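PDB 6F3H: exoribonuclease II, mitochondrial from Candida glabrata, which degrades RNA in the 3' to 5' direction as the nuclease component of the mitochondrial degradosome mtEXO. Local coordinates for residues Pro629-Arg633 / Ala692-Val696; Ser676-Pro680 / Val732-Gln736. The protein carries 1 engineered substitution. One frame throughout, in Å; residues are numbered along the deposited sequence.

Contact 1: residues Pro629-Arg633 / Ala692-Val696; sequences PGVYR and AYLTV. With nucleotides of chain C.
In the RNA-binding path of the RNB domain, R633 and Y693 lie side by side and reach the same phosphate, that of U4 of chain C. R633 stands on strand 632-634, the neighbour of 677-679 in a two-stranded antiparallel sheet, while 692-696 runs as an extended loop at a steep angle to it. A nearly straight backbone bond joins the two, R633 N giving its hydrogen to Y693 O (2.9 Å, 171°). Next to it a water accepts from Y693 N and sits 2.9 Å from R633 O, so a second backbone link is made through solvent.

Beyond this junction the side chains take separate roles. With CG anti to the backbone N (chi1 -171°), Y693 extends toward the nucleic acid; the phenol puts its hydroxyl at the far end of a rigid ring, where it donates to OP1 of U4 of chain C, and N616 holds the same hydroxyl from the protein side. The R633 chain bends at chi3 (-33°), bringing the guanidinium edge-on to the phosphate, where R633 NH1 makes a weak hydrogen bond with OP2 of U4 (3.0 Å). One charged and one neutral donor thus reach the two oxygens. T695 supports the arginine: the methyl CG2 lies over one guanidinium face, offset toward the rim and 3.4 Å from R633 NH2, while OG1 bonds to D705. A threonine therefore offers an apolar surface to the arginine and a polar one to helix 703-716.

Toward helix 603-625 the contact turns apolar. The small A692 approaches the Y632 ring obliquely, its CB 4.3 Å from Y632 CD2, and L694 places its methyl CD1 almost centrally over one face of the Y632 ring, a CH-pi contact of 3.7 Å to the centroid.

Contact 2: residues Ser676-Pro680 / Val732-Gln736; sequences SFYSP and VWSFQ. With nucleotides of chain C.
V732 and Y678 make the tightly packed half of this contact, where helix 725-761 lies against strand 677-679. The short axes are 8.3 Å apart and run almost antiparallel, at 169°. V732 sends its two methyls to successive parts of the strand: CG1 rests 3.6 Å from Y678 O and 3.9 Å from Y678 CB, and CG2 comes within 4.2 Å of P680 CB. A branched, compact residue suits a place where the helix comes close to backbone as well as to side chains, and proline, with no N-H to give to a neighbouring strand, fits its place just after strand 677-679.

One turn further along the helix, Q736 supplies the polar fastening. Its CG is anti to the backbone N, and a bend at chi2 then swings the amide over to the strand, where OE1 accepts the hydrogen of Y678 N (3.0 Å, 145°). The donor approaches tilted by 30° from the carbonyl plane. Glutamine thus has both the length to span the gap and the acceptor that a buried backbone N-H requires; at the other side of the amide, NE2 makes a weak bond with D740.

The packing gives out toward the start of the strand, where the partly exposed S676 makes no contact with the helix segment and turns to the RNA. Serine's short side chain carries a donor close to the backbone, and S676 OG lies 2.9 Å from OP1 of A3 of chain C, to which it donates. The whole is helix-on-sheet packing: one turn of helix 725-761 runs nearly antiparallel to strand 677-679 of the two-stranded antiparallel sheet that it forms with 632-634.

In the fold
From the N terminus, the chain enters contact 1 at 629-633, passes through helices 642-657 and 663-670, and returns as strand 677-679, the first half of contact 2. It reaches 692-696, which closes the loop of contact 1, then continues through helix 703-716 to helix 725-761, where 732-736 closes contact 2. The two loops therefore cross. The contacts lie about 10 Å apart, centre to centre, and the sheet is shared by both: Y632 N lies 2.8 Å from S679 O, a probable hydrogen bond. Contact 1 ties the sheet to the loop facing U4, contact 2 ties it to the long helix, and consecutive nucleotides, A3 and U4, touch the two.

Contact 1: residues Pro629-Arg633 / Ala692-Val696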
# COMPACT_ATOMS: atom_id res chain seq x y z
N PRO A 629 -14.91 8.75 -16.73
CA PRO A 629 -13.61 8.29 -16.26
C PRO A 629 -13.59 8.17 -14.75
O PRO A 629 -13.86 9.13 -14.03
CB PRO A 629 -12.66 9.41 -16.73
CG PRO A 629 -13.40 10.11 -17.81
CD PRO A 629 -14.83 10.04 -17.44
N GLY A 630 -13.21 6.98 -14.27
CA GLY A 630 -13.13 6.73 -12.85
C GLY A 630 -11.95 5.85 -12.51
O GLY A 630 -11.40 5.16 -13.37
N VAL A 631 -11.61 5.85 -11.23
CA VAL A 631 -10.54 5.03 -10.68
C VAL A 631 -11.16 3.76 -10.11
O VAL A 631 -11.79 3.80 -9.06
CB VAL A 631 -9.78 5.77 -9.59
CG1 VAL A 631 -8.60 4.93 -9.15
CG2 VAL A 631 -9.38 7.14 -10.08
N TYR A 632 -10.91 2.64 -10.76
CA TYR A 632 -11.49 1.39 -10.31
C TYR A 632 -10.48 0.67 -9.44
O TYR A 632 -9.31 1.03 -9.38
CB TYR A 632 -11.89 0.51 -11.50
CG TYR A 632 -12.81 1.22 -12.47
CD1 TYR A 632 -12.35 2.26 -13.27
CD2 TYR A 632 -14.16 0.86 -12.56
CE1 TYR A 632 -13.20 2.92 -14.15
CE2 TYR A 632 -15.02 1.53 -13.43
CZ TYR A 632 -14.54 2.56 -14.23
OH TYR A 632 -15.35 3.24 -15.13
N ARG A 633 -10.95 -0.37 -8.76
CA ARG A 633 -10.09 -1.24 -7.99
C ARG A 633 -10.35 -2.64 -8.51
O ARG A 633 -11.49 -3.11 -8.49
CB ARG A 633 -10.40 -1.16 -6.49
CG ARG A 633 -9.87 -2.37 -5.74
CD ARG A 633 -10.04 -2.27 -4.24
NE ARG A 633 -9.93 -0.90 -3.78
CZ ARG A 633 -10.27 -0.51 -2.56
NH1 ARG A 633 -10.74 -1.41 -1.70
NH2 ARG A 633 -10.15 0.77 -2.22
N ALA A 692 -16.87 -5.10 -12.20
CA ALA A 692 -16.08 -3.92 -11.86
C ALA A 692 -16.43 -3.41 -10.46
O ALA A 692 -17.48 -3.73 -9.90
CB ALA A 692 -16.32 -2.82 -12.88
N TYR A 693 -15.53 -2.61 -9.89
CA TYR A 693 -15.64 -2.11 -8.51
C TYR A 693 -15.00 -0.74 -8.45
O TYR A 693 -13.82 -0.61 -8.78
CB TYR A 693 -14.95 -3.07 -7.55
CG TYR A 693 -15.16 -2.81 -6.09
CD1 TYR A 693 -16.32 -3.24 -5.46
CD2 TYR A 693 -14.18 -2.20 -5.31
CE1 TYR A 693 -16.53 -3.03 -4.11
CE2 TYR A 693 -14.37 -2.00 -3.95
CZ TYR A 693 -15.55 -2.42 -3.36
OH TYR A 693 -15.77 -2.22 -2.01
N LEU A 694 -15.75 0.27 -8.04
CA LEU A 694 -15.26 1.64 -8.04
C LEU A 694 -15.57 2.26 -6.69
O LEU A 694 -16.74 2.41 -6.34
CB LEU A 694 -15.91 2.44 -9.17
CG LEU A 694 -15.48 3.89 -9.37
CD1 LEU A 694 -15.14 4.13 -10.81
CD2 LEU A 694 -16.57 4.87 -8.95
N THR A 695 -14.53 2.64 -5.94
CA THR A 695 -14.70 2.97 -4.54
C THR A 695 -15.05 4.44 -4.39
O THR A 695 -14.32 5.31 -4.87
CB THR A 695 -13.44 2.65 -3.73
OG1 THR A 695 -12.36 3.47 -4.18
CG2 THR A 695 -13.07 1.20 -3.87
N VAL A 696 -16.17 4.71 -3.71
CA VAL A 696 -16.70 6.06 -3.53
C VAL A 696 -17.05 6.31 -2.07
O VAL A 696 -17.36 7.44 -1.67
CB VAL A 696 -17.93 6.25 -4.41
CG1 VAL A 696 -17.53 6.48 -5.84
CG2 VAL A 696 -18.76 5.01 -4.31
P U C 4 -13.21 -2.77 0.48
OP1 U C 4 -13.81 -1.82 -0.47
OP2 U C 4 -11.78 -2.66 0.84
O5' U C 4 -14.02 -2.61 1.80
C5' U C 4 -15.39 -2.95 1.81
C4' U C 4 -15.91 -2.77 3.19
O4' U C 4 -15.39 -3.82 4.03
C3' U C 4 -15.43 -1.51 3.86
O3' U C 4 -16.09 -0.34 3.43
C2' U C 4 -15.61 -1.85 5.33
O2' U C 4 -16.97 -1.77 5.70
C1' U C 4 -15.19 -3.32 5.34
N1 U C 4 -13.76 -3.47 5.70
C2 U C 4 -13.50 -3.60 7.05
O2 U C 4 -14.37 -3.62 7.90
N3 U C 4 -12.18 -3.73 7.38
C4 U C 4 -11.12 -3.72 6.50
O4 U C 4 -9.98 -3.85 6.96
C5 U C 4 -11.47 -3.58 5.11
C6 U C 4 -12.75 -3.46 4.77
O HOH W 1 -12.81 -2.43 -10.93

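Contact 2: residues Ser676-Pro680 / Val732-Gln736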
# COMPACT_ATOMS: atom_id res chain seq x y z
N SER A 676 -4.92 -6.65 -4.97
CA SER A 676 -5.80 -5.76 -5.70
C SER A 676 -5.04 -4.50 -6.07
O SER A 676 -4.06 -4.12 -5.43
CB SER A 676 -7.07 -5.46 -4.89
OG SER A 676 -6.99 -4.23 -4.18
N PHE A 677 -5.47 -3.89 -7.16
CA PHE A 677 -4.77 -2.73 -7.70
C PHE A 677 -5.77 -1.77 -8.30
O PHE A 677 -6.84 -2.18 -8.76
CB PHE A 677 -3.73 -3.14 -8.77
CG PHE A 677 -4.31 -3.89 -9.96
CD1 PHE A 677 -4.51 -5.27 -9.90
CD2 PHE A 677 -4.65 -3.22 -11.13
CE1 PHE A 677 -5.04 -5.96 -11.00
CE2 PHE A 677 -5.18 -3.90 -12.22
CZ PHE A 677 -5.38 -5.27 -12.16
N TYR A 678 -5.42 -0.50 -8.28
CA TYR A 678 -6.20 0.55 -8.91
C TYR A 678 -5.95 0.60 -10.41
O TYR A 678 -4.86 0.26 -10.89
CB TYR A 678 -5.92 1.91 -8.26
CG TYR A 678 -6.41 1.98 -6.81
CD1 TYR A 678 -7.77 1.98 -6.52
CD2 TYR A 678 -5.52 2.01 -5.73
CE1 TYR A 678 -8.24 2.02 -5.21
CE2 TYR A 678 -6.00 2.06 -4.41
CZ TYR A 678 -7.36 2.07 -4.16
OH TYR A 678 -7.89 2.12 -2.89
N SER A 679 -6.97 0.99 -11.15
CA SER A 679 -6.98 0.97 -12.59
C SER A 679 -7.78 2.14 -13.11
O SER A 679 -8.81 2.49 -12.53
CB SER A 679 -7.62 -0.31 -13.12
OG SER A 679 -7.99 -0.16 -14.47
N PRO A 680 -7.38 2.71 -14.24
CA PRO A 680 -8.16 3.80 -14.84
C PRO A 680 -9.30 3.33 -15.71
O PRO A 680 -10.03 4.18 -16.25
CB PRO A 680 -7.12 4.53 -15.69
CG PRO A 680 -5.90 3.61 -15.74
CD PRO A 680 -6.26 2.32 -15.10
N VAL A 732 -3.58 7.48 -11.18
CA VAL A 732 -3.65 6.10 -10.72
C VAL A 732 -2.26 5.58 -10.43
O VAL A 732 -2.04 4.83 -9.48
CB VAL A 732 -4.37 5.22 -11.75
CG1 VAL A 732 -4.35 3.79 -11.32
CG2 VAL A 732 -5.79 5.70 -11.92
N TRP A 733 -1.30 5.97 -11.25
CA TRP A 733 0.06 5.60 -10.93
C TRP A 733 0.50 6.25 -9.63
O TRP A 733 1.06 5.58 -8.77
CB TRP A 733 1.00 5.98 -12.06
CG TRP A 733 0.88 5.04 -13.16
CD1 TRP A 733 0.11 5.16 -14.27
CD2 TRP A 733 1.51 3.76 -13.24
NE1 TRP A 733 0.25 4.06 -15.07
CE2 TRP A 733 1.10 3.17 -14.46
CE3 TRP A 733 2.40 3.06 -12.42
CZ2 TRP A 733 1.55 1.92 -14.87
CZ3 TRP A 733 2.84 1.81 -12.83
CH2 TRP A 733 2.42 1.25 -14.05
N SER A 734 0.19 7.53 -9.46
CA SER A 734 0.57 8.20 -8.23
C SER A 734 -0.05 7.51 -7.03
O SER A 734 0.61 7.29 -6.00
CB SER A 734 0.13 9.66 -8.26
OG SER A 734 0.35 10.23 -9.54
N PHE A 735 -1.31 7.09 -7.17
CA PHE A 735 -2.03 6.47 -6.07
C PHE A 735 -1.51 5.09 -5.75
O PHE A 735 -1.29 4.74 -4.59
CB PHE A 735 -3.50 6.35 -6.41
CG PHE A 735 -4.21 7.65 -6.50
CD1 PHE A 735 -3.63 8.81 -6.03
CD2 PHE A 735 -5.49 7.71 -7.01
CE1 PHE A 735 -4.31 10.02 -6.09
CE2 PHE A 735 -6.18 8.90 -7.07
CZ PHE A 735 -5.60 10.06 -6.61
N GLN A 736 -1.36 4.27 -6.78
CA GLN A 736 -0.87 2.92 -6.54
C GLN A 736 0.49 2.96 -5.88
O GLN A 736 0.75 2.19 -4.95
CB GLN A 736 -0.81 2.16 -7.85
CG GLN A 736 -0.41 0.76 -7.62
CD GLN A 736 -1.54 -0.06 -7.06
OE1 GLN A 736 -2.41 -0.48 -7.81
NE2 GLN A 736 -1.50 -0.36 -5.76
P A C 3 -9.15 -5.99 -1.63
OP1 A C 3 -9.43 -5.07 -2.77
OP2 A C 3 -8.07 -5.68 -0.70
O5' A C 3 -10.46 -6.18 -0.74
C5' A C 3 -11.71 -6.50 -1.33
C4' A C 3 -12.82 -6.55 -0.32
O4' A C 3 -12.64 -7.70 0.55
C3' A C 3 -12.92 -5.37 0.63
O3' A C 3 -13.60 -4.27 0.06
C2' A C 3 -13.62 -5.97 1.84
O2' A C 3 -15.00 -6.11 1.64
C1' A C 3 -13.00 -7.36 1.87
N9 A C 3 -11.76 -7.31 2.62
C8 A C 3 -10.50 -7.05 2.17
N7 A C 3 -9.62 -7.03 3.12
C5 A C 3 -10.37 -7.27 4.24
C6 A C 3 -10.02 -7.38 5.57
N6 A C 3 -8.77 -7.25 5.99
N1 A C 3 -11.03 -7.63 6.44
C2 A C 3 -12.29 -7.76 5.98
N3 A C 3 -12.75 -7.68 4.74
C4 A C 3 -11.71 -7.43 3.95